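Local coordinates for inactive PncC family protein (PDB 5KOL) that belongs to the CinA family but probably lacks nicotinamide-nucleotide amidohydrolase activity, its own role being unknown, at residues E40-G44 against L157-V161. Residues are numbered along the deposited sequence; the frame is centred on the assembly and turned at random.
Sequences ESCTG and LALAV
Thr43 turns its methyl, CG2, onto the helix 153-171, where Leu157, Ala160 and Val161 line one face. The 40-44 segment begins with the last residue of strand 36-40 and makes a type I turn from Ser41 to Gly44 before helix 46-52; glycine takes the positive phi there easily. Thr43 CG2 lies 3.8 Å from Val161 CG2 and 4.0 Å from Ala160 CB, the small alanine letting the loop come close to the helix. Thr43 CG2 is also 3.8 Å from Leu157 O, an oxygen already accepting the helical bond from Val161 N.

Chi1 of 51° aims the two branches of Thr43: CG2, anti to the carbonyl carbon, faces the helix, and OG1 turns back to donate to Glu40 OE1 at 2.6 Å. That oxygen is met on its anti side, 16° out of the carboxylate plane. Glutamate suits the place because OE1 also accepts from Leu47 N and OE2 from Ala48 N, fixing the carboxylate at the start of helix 46-52.

Leu157, with CG anti to its carbonyl carbon (chi1 -61°), sets both branched methyls against Cys42. Leu157 CD1 is 3.5 Å from Cys42 O. Leu157 CD2 packs 4.0 Å from the weakly polar Cys42 SG. Val161 also touches Leu47 and Ala50, joining the two helices. With no hydrogen bond crossing between the segments, cohesion rests on van der Waals packing of methyls on methyls, sulfur and carbonyl oxygens, while threonine's hydroxyl is bonded back to the strand end.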
loop_
_atom_site.group_PDB
_atom_site.type_symbol
_atom_site.label_atom_id
_atom_site.label_comp_id
_atom_site.label_asym_id
_atom_site.label_seq_id
_atom_site.Cartn_x
_atom_site.Cartn_y
_atom_site.Cartn_z
ATOM N N GLU A 40 4.046 -3.971 -4.514
ATOM C CA GLU A 40 4.002 -5.257 -3.829
ATOM C C GLU A 40 2.692 -5.964 -4.107
ATOM O O GLU A 40 1.686 -5.344 -4.452
ATOM C CB GLU A 40 4.221 -5.111 -2.312
ATOM C CG GLU A 40 3.373 -4.052 -1.683
ATOM C CD GLU A 40 3.787 -3.728 -0.259
ATOM O OE1 GLU A 40 3.984 -4.668 0.542
ATOM O OE2 GLU A 40 3.854 -2.525 0.061
ATOM N N SER A 41 2.731 -7.283 -3.977
ATOM C CA SER A 41 1.528 -8.085 -4.120
ATOM C C SER A 41 1.193 -8.845 -2.831
ATOM O O SER A 41 0.336 -8.412 -2.041
ATOM C CB SER A 41 1.717 -9.046 -5.294
ATOM O OG SER A 41 0.483 -9.612 -5.684
ATOM N N CYS A 42 1.855 -9.990 -2.620
ATOM C CA CYS A 42 1.542 -10.847 -1.478
ATOM C C CYS A 42 1.770 -10.143 -0.139
ATOM O O CYS A 42 1.055 -10.430 0.828
ATOM C CB CYS A 42 2.366 -12.142 -1.530
ATOM S SG CYS A 42 4.206 -11.915 -1.565
ATOM N N THR A 43 2.743 -9.226 -0.051
ATOM C CA THR A 43 2.985 -8.552 1.230
ATOM C C THR A 43 1.942 -7.479 1.545
ATOM O O THR A 43 1.919 -6.968 2.675
ATOM C CB THR A 43 4.397 -7.944 1.273
ATOM O OG1 THR A 43 4.639 -7.144 0.103
ATOM C CG2 THR A 43 5.459 -9.039 1.345
ATOM N N GLY A 44 1.082 -7.127 0.582
ATOM C CA GLY A 44 -0.196 -6.482 0.853
ATOM C C GLY A 44 -0.159 -5.014 1.220
ATOM O O GLY A 44 -1.219 -4.436 1.474
ATOM N N LEU A 157 5.823 -13.565 4.866
ATOM C CA LEU A 157 5.622 -12.189 4.432
ATOM C C LEU A 157 6.485 -11.221 5.227
ATOM O O LEU A 157 6.909 -10.193 4.695
ATOM C CB LEU A 157 4.153 -11.800 4.564
ATOM C CG LEU A 157 3.134 -12.595 3.749
ATOM C CD1 LEU A 157 1.782 -11.921 3.894
ATOM C CD2 LEU A 157 3.563 -12.677 2.287
ATOM N N ALA A 158 6.754 -11.529 6.498
ATOM C CA ALA A 158 7.591 -10.644 7.297
ATOM C C ALA A 158 9.040 -10.734 6.858
ATOM O O ALA A 158 9.740 -9.715 6.789
ATOM C CB ALA A 158 7.458 -10.981 8.790
ATOM N N LEU A 159 9.504 -11.945 6.540
ATOM C CA LEU A 159 10.855 -12.089 6.014
ATOM C C LEU A 159 11.008 -11.418 4.656
ATOM O O LEU A 159 12.053 -10.826 4.369
ATOM C CB LEU A 159 11.239 -13.556 5.899
ATOM C CG LEU A 159 11.478 -14.245 7.231
ATOM C CD1 LEU A 159 11.128 -15.713 7.103
ATOM C CD2 LEU A 159 12.930 -14.011 7.666
ATOM N N ALA A 160 9.981 -11.512 3.801
ATOM C CA ALA A 160 10.065 -10.873 2.486
ATOM C C ALA A 160 10.255 -9.370 2.616
ATOM O O ALA A 160 11.046 -8.770 1.874
ATOM C CB ALA A 160 8.805 -11.175 1.661
ATOM N N VAL A 161 9.507 -8.733 3.522
ATOM C CA VAL A 161 9.647 -7.286 3.696
ATOM C C VAL A 161 11.061 -6.951 4.174
ATOM O O VAL A 161 11.729 -6.074 3.613
ATOM C CB VAL A 161 8.562 -6.728 4.642
ATOM C CG1 VAL A 161 8.807 -5.228 4.906
ATOM C CG2 VAL A 161 7.115 -6.940 4.072
#